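Local atomic coordinates of 2-dehydropantoate 2-reductase (Bacillus subtilis, PDB entry 3EGO), a protein that probably catalyses the NADPH-dependent reduction of ketopantoate to pantoic acid, a step in the biosynthesis of pantothenate. Residues Ala39-Gly44 with Asp57-Thr62; Ser116-Ile121 with Asp148-Asp153. All coordinates share one frame; numbering follows the deposited sequence. Where two conformers were deposited one is given.

In the fold
Both contacts tie into the same mixed sheet of the nucleotide-binding domain, interaction 1 coming wholly earlier in the chain than interaction 2, and their centres lie about 28 Å apart. In interaction 1 a helix lies against a strand; in interaction 2 an irregular loop is fastened to the start of a strand. Each is partly buried and pairs a small apolar patch with one direct hydrogen bond and one bridging water. The chemistry is reversed, however: in 39-44 with 57-62 a glutamine side chain accepts from a strand amide, whereas in 116-121 with 148-153 a tyrosine hydroxyl donates to a loop carbonyl. Interaction 1 approaches the probable NADP-binding loop; interaction 2 is not near the probable cofactor or substrate sites.

Interaction 1 of 2, residues Ala39-Gly44 with Asp57-Thr62; sequences AIQSEG and DCSADT
Helix 34-43 packs on strand 52-61 within the Rossmann-type nucleotide-binding domain, and the end of that helix meets the end of the strand through Ile40 and Gln41. The two short axes pass 6.8 Å apart and run nearly antiparallel, at 164°. Ile40 supplies the apolar part. The Ile40 CG2 methyl is anti to the backbone N, which carries it down to the strand, where it lies 3.8 Å from Cys58 CB and 4.0 Å from Ala60 CB. The methyl of Ala60 points toward the helix, and so small a side chain lets the branched isoleucine settle close to the backbone.

Gln41, on the exposed flank, works differently. Its chain bends at chi2 (77°), folding the amide over the Ser59 backbone, with Gln41 NE2 3.3 Å from Ser59 CA. Ala60 N donates to Gln41 OE1 at 3.1 Å; the N-H points fairly straight at the oxygen (160°), but the donor stands above the plane of the glutamine's side-chain carbonyl. A glutamine suits this place because its length lets a helix residue reach a strand amide. Farther along, water 1 donates to Ile40 O and accepts from Cys58 N, linking the two backbones. Gly44, with positive phi, turns the chain out of the helix; a side chain here would run into Asp57 OD1.

Ile40 also touches Val29 of strand 26-30 and Leu15 of helix 12-22, and its side chain comes within about 6 Å of Gly10 of the probable NADP-binding loop. Strand 26-30 pairs in parallel with strand 52-61, bonding to the backbone of Ser59 and Asp61, while Cys58 packs on Ala18 of helix 12-22.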
loop_
_atom_site.group_PDB
_atom_site.type_symbol
_atom_site.label_atom_id
_atom_site.label_comp_id
_atom_site.label_asym_id
_atom_site.label_seq_id
_atom_site.Cartn_x
_atom_site.Cartn_y
_atom_site.Cartn_z
ATOM N N ALA A 39 15.365 -16.420 -32.080
ATOM C CA ALA A 39 16.702 -16.175 -31.532
ATOM C C ALA A 39 17.319 -17.400 -30.845
ATOM O O ALA A 39 18.550 -17.568 -30.848
ATOM C CB ALA A 39 16.683 -14.980 -30.587
ATOM N N ILE A 40 16.478 -18.217 -30.209
ATOM C CA ILE A 40 16.942 -19.473 -29.568
ATOM C C ILE A 40 17.343 -20.481 -30.649
ATOM O O ILE A 40 18.431 -21.061 -30.608
ATOM C CB ILE A 40 15.839 -20.104 -28.685
ATOM C CG1 ILE A 40 15.682 -19.312 -27.360
ATOM C CG2 ILE A 40 16.154 -21.593 -28.428
ATOM C CD1 ILE A 40 14.307 -19.541 -26.616
ATOM N N GLN A 41 16.447 -20.665 -31.617
ATOM C CA GLN A 41 16.686 -21.554 -32.747
ATOM C C GLN A 41 17.972 -21.106 -33.468
ATOM O O GLN A 41 18.555 -21.884 -34.210
ATOM C CB GLN A 41 15.444 -21.602 -33.665
ATOM C CG GLN A 41 15.335 -22.807 -34.622
ATOM C CD GLN A 41 14.889 -24.123 -33.956
ATOM O OE1 GLN A 41 13.692 -24.371 -33.729
ATOM N NE2 GLN A 41 15.859 -24.993 -33.690
ATOM N N SER A 42 18.448 -19.888 -33.158
ATOM C CA SER A 42 19.604 -19.237 -33.811
ATOM C C SER A 42 20.977 -19.266 -33.116
ATOM O O SER A 42 21.961 -19.692 -33.726
ATOM C CB SER A 42 19.270 -17.789 -34.165
ATOM O OG SER A 42 18.351 -17.748 -35.240
ATOM N N GLU A 43 21.099 -18.770 -31.886
ATOM C CA GLU A 43 22.374 -18.968 -31.209
ATOM C C GLU A 43 22.313 -19.875 -29.988
ATOM O O GLU A 43 23.254 -19.911 -29.204
ATOM C CB GLU A 43 23.114 -17.658 -30.869
ATOM C CG GLU A 43 22.391 -16.709 -29.951
ATOM C CD GLU A 43 21.708 -15.615 -30.721
ATOM O OE1 GLU A 43 21.536 -15.783 -31.949
ATOM O OE2 GLU A 43 21.346 -14.590 -30.104
ATOM N N GLY A 44 21.228 -20.623 -29.865
ATOM C CA GLY A 44 21.050 -21.558 -28.755
ATOM C C GLY A 44 20.708 -20.837 -27.470
ATOM O O GLY A 44 20.354 -19.649 -27.476
ATOM N N ASP A 57 22.303 -26.058 -27.794
ATOM C CA ASP A 57 21.396 -25.855 -28.885
ATOM C C ASP A 57 19.996 -26.471 -28.546
ATOM O O ASP A 57 19.884 -27.485 -27.858
ATOM C CB ASP A 57 22.143 -26.217 -30.183
ATOM C CG ASP A 57 23.552 -25.495 -30.261
ATOM O OD1 ASP A 57 23.642 -24.232 -30.132
ATOM O OD2 ASP A 57 24.587 -26.185 -30.415
ATOM N N CYS A 58 18.941 -25.743 -28.896
ATOM C CA CYS A 58 17.574 -26.010 -28.460
ATOM C C CYS A 58 16.653 -25.643 -29.624
ATOM O O CYS A 58 16.950 -24.690 -30.325
ATOM C CB CYS A 58 17.296 -25.069 -27.264
ATOM S SG CYS A 58 15.802 -25.295 -26.357
ATOM N N SER A 59 15.528 -26.335 -29.790
ATOM C CA SER A 59 14.517 -25.867 -30.751
ATOM C C SER A 59 13.577 -24.899 -30.046
ATOM O O SER A 59 13.581 -24.804 -28.809
ATOM C CB SER A 59 13.727 -27.030 -31.371
ATOM O OG SER A 59 14.624 -27.995 -31.882
ATOM N N ALA A 60 12.784 -24.166 -30.823
ATOM C CA ALA A 60 11.830 -23.229 -30.268
ATOM C C ALA A 60 10.606 -23.083 -31.183
ATOM O O ALA A 60 10.664 -23.394 -32.376
ATOM C CB ALA A 60 12.491 -21.893 -30.007
ATOM N N ASP A 61 9.505 -22.622 -30.632
ATOM C CA ASP A 61 8.278 -22.511 -31.391
ATOM C C ASP A 61 7.368 -21.585 -30.621
ATOM O O ASP A 61 7.652 -21.264 -29.470
ATOM C CB ASP A 61 7.619 -23.882 -31.517
ATOM C CG ASP A 61 6.892 -24.067 -32.835
ATOM O OD1 ASP A 61 7.173 -25.098 -33.500
ATOM O OD2 ASP A 61 6.052 -23.193 -33.190
ATOM N N THR A 62 6.264 -21.167 -31.253
ATOM C CA THR A 62 5.337 -20.248 -30.637
ATOM C C THR A 62 4.053 -21.013 -30.389
ATOM O O THR A 62 3.084 -20.496 -29.866
ATOM C CB THR A 62 5.107 -19.010 -31.536
ATOM O OG1 THR A 62 4.893 -19.438 -32.877
ATOM C CG2 THR A 62 6.351 -18.115 -31.531
HETATM O O HOH W 1 19.655 -23.730 -30.995
#

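Interaction 2 of 2, residues Ser116-Ile121 with Asp148-Asp153; sequences SIYVGI and DDAEPD
Tyr118 extends its ring past the methyl of Ala150, with Tyr118 CE1 3.7 Å from Ala150 CB, and ends at the backbone of the next residue. The methyl approaches the ring obliquely, as does Pro152 CA a little farther off. Tyr118 CG stands anti to its carbonyl carbon (chi1 -53°), which swings the ring out from the strand toward the loop and brings the hydroxyl up to Glu151. There Tyr118 OH donates to Glu151 O over a short 2.6 Å. The acceptor lies at the ring's edge, near the ring plane, while the hydroxyl sits above the plane of the Glu151 carbonyl, 46° out of it. Tyrosine fits because one side chain offers both an apolar flank for the alanine and a hydroxyl far enough out to reach the loop.

Ala150 also comes down on the strand itself: its CB is 3.4 Å from Ile117 O and 4.1 Å from Ser116 CB, a close approach that favours a small residue. Beside it, water 2 takes a hydrogen bond from Glu151 N at 2.6 Å and lies 3.3 Å from Ser116 OG, so a serine here gives the strand a second, solvent-mediated hold on the loop. A phenylalanine in place of Tyr118 would probably keep much of the contact with Ala150 but leave Glu151 O without this donor, giving the loop more freedom to shift.

Strand 116-128 lies between strands 94-97 and 142-146, and the loop leaves the latter. Tyr118 rests on Asn94 and Leu96 of strand 94-97, whereas Ile117 packs on Leu108 of helix 103-109.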
loop_
_atom_site.group_PDB
_atom_site.type_symbol
_atom_site.label_atom_id
_atom_site.label_comp_id
_atom_site.label_asym_id
_atom_site.label_seq_id
_atom_site.Cartn_x
_atom_site.Cartn_y
_atom_site.Cartn_z
ATOM N N SER A 116 -1.372 -36.998 -17.855
ATOM C CA SER A 116 -0.833 -37.280 -16.526
ATOM C C SER A 116 -0.281 -35.986 -15.963
ATOM O O SER A 116 0.654 -35.428 -16.517
ATOM C CB SER A 116 0.304 -38.305 -16.582
ATOM O OG SER A 116 -0.119 -39.557 -17.122
ATOM N N ILE A 117 -0.808 -35.555 -14.828
ATOM C CA ILE A 117 -0.464 -34.259 -14.277
ATOM C C ILE A 117 0.451 -34.366 -13.095
ATOM O O ILE A 117 0.171 -35.095 -12.136
ATOM C CB ILE A 117 -1.697 -33.483 -13.851
ATOM C CG1 ILE A 117 -2.709 -33.433 -14.992
ATOM C CG2 ILE A 117 -1.298 -32.044 -13.408
ATOM C CD1 ILE A 117 -2.163 -32.831 -16.275
ATOM N N TYR A 118 1.536 -33.592 -13.174
ATOM C CA TYR A 118 2.518 -33.475 -12.128
ATOM C C TYR A 118 2.665 -32.004 -11.782
ATOM O O TYR A 118 2.466 -31.115 -12.625
ATOM C CB TYR A 118 3.863 -34.074 -12.576
ATOM C CG TYR A 118 3.675 -35.498 -13.076
ATOM C CD1 TYR A 118 3.638 -36.582 -12.185
ATOM C CD2 TYR A 118 3.462 -35.748 -14.419
ATOM C CE1 TYR A 118 3.412 -37.887 -12.659
ATOM C CE2 TYR A 118 3.242 -37.038 -14.898
ATOM C CZ TYR A 118 3.221 -38.104 -14.015
ATOM O OH TYR A 118 2.989 -39.367 -14.532
ATOM N N VAL A 119 3.093 -31.780 -10.562
ATOM C CA VAL A 119 3.149 -30.462 -9.984
ATOM C C VAL A 119 4.483 -30.364 -9.230
ATOM O O VAL A 119 4.911 -31.338 -8.632
ATOM C CB VAL A 119 1.867 -30.423 -9.082
ATOM C CG1 VAL A 119 2.123 -30.464 -7.583
ATOM C CG2 VAL A 119 0.701 -29.536 -9.663
ATOM N N GLY A 120 5.161 -29.216 -9.273
ATOM C CA GLY A 120 6.441 -29.078 -8.570
ATOM C C GLY A 120 6.858 -27.662 -8.260
ATOM O O GLY A 120 6.205 -26.714 -8.668
ATOM N N ILE A 121 7.928 -27.528 -7.503
ATOM C CA ILE A 121 8.447 -26.230 -7.180
ATOM C C ILE A 121 9.893 -26.149 -7.615
ATOM O O ILE A 121 10.615 -27.155 -7.679
ATOM C CB ILE A 121 8.350 -25.920 -5.688
ATOM C CG1 ILE A 121 9.142 -26.948 -4.876
ATOM C CG2 ILE A 121 6.856 -25.889 -5.249
ATOM C CD1 ILE A 121 9.155 -26.589 -3.392
ATOM N N ASP A 148 -3.238 -35.804 -8.370
ATOM C CA ASP A 148 -4.367 -36.680 -8.538
ATOM C C ASP A 148 -3.806 -38.085 -8.745
ATOM O O ASP A 148 -2.954 -38.521 -7.982
ATOM C CB ASP A 148 -5.218 -36.226 -9.719
ATOM C CG ASP A 148 -6.658 -36.693 -9.602
ATOM O OD1 ASP A 148 -7.055 -37.103 -8.487
ATOM O OD2 ASP A 148 -7.386 -36.660 -10.618
ATOM N N ASP A 149 -4.244 -38.763 -9.797
ATOM C CA ASP A 149 -3.932 -40.175 -9.939
ATOM C C ASP A 149 -2.834 -40.446 -10.961
ATOM O O ASP A 149 -2.847 -41.483 -11.634
ATOM C CB ASP A 149 -5.194 -40.937 -10.345
ATOM N N ALA A 150 -1.892 -39.520 -11.105
ATOM C CA ALA A 150 -0.825 -39.751 -12.059
ATOM C C ALA A 150 0.233 -40.693 -11.491
ATOM O O ALA A 150 0.576 -40.649 -10.302
ATOM C CB ALA A 150 -0.202 -38.419 -12.565
ATOM N N GLU A 151 0.754 -41.529 -12.380
ATOM C CA GLU A 151 1.739 -42.534 -12.080
ATOM C C GLU A 151 3.148 -41.932 -12.064
ATOM O O GLU A 151 3.639 -41.504 -13.107
ATOM C CB GLU A 151 1.673 -43.551 -13.225
ATOM C CG GLU A 151 2.550 -44.728 -13.085
ATOM C CD GLU A 151 2.582 -45.537 -14.379
ATOM O OE1 GLU A 151 3.474 -46.378 -14.503
ATOM O OE2 GLU A 151 1.718 -45.329 -15.253
ATOM N N PRO A 152 3.800 -41.900 -10.891
ATOM C CA PRO A 152 5.097 -41.241 -10.770
ATOM C C PRO A 152 6.133 -41.890 -11.661
ATOM O O PRO A 152 6.990 -41.196 -12.231
ATOM C CB PRO A 152 5.479 -41.451 -9.306
ATOM C CG PRO A 152 4.238 -41.883 -8.612
ATOM C CD PRO A 152 3.318 -42.460 -9.618
ATOM N N ASP A 153 6.043 -43.213 -11.816
ATOM C CA ASP A 153 7.088 -43.939 -12.540
ATOM C C ASP A 153 7.210 -43.444 -13.971
ATOM O O ASP A 153 8.270 -43.530 -14.561
ATOM C CB ASP A 153 6.852 -45.453 -12.489
ATOM C CG ASP A 153 7.201 -46.045 -11.133
ATOM O OD1 ASP A 153 7.930 -45.389 -10.320
ATOM O OD2 ASP A 153 6.754 -47.185 -10.897
HETATM O O HOH W 2 -0.366 -41.720 -14.665
#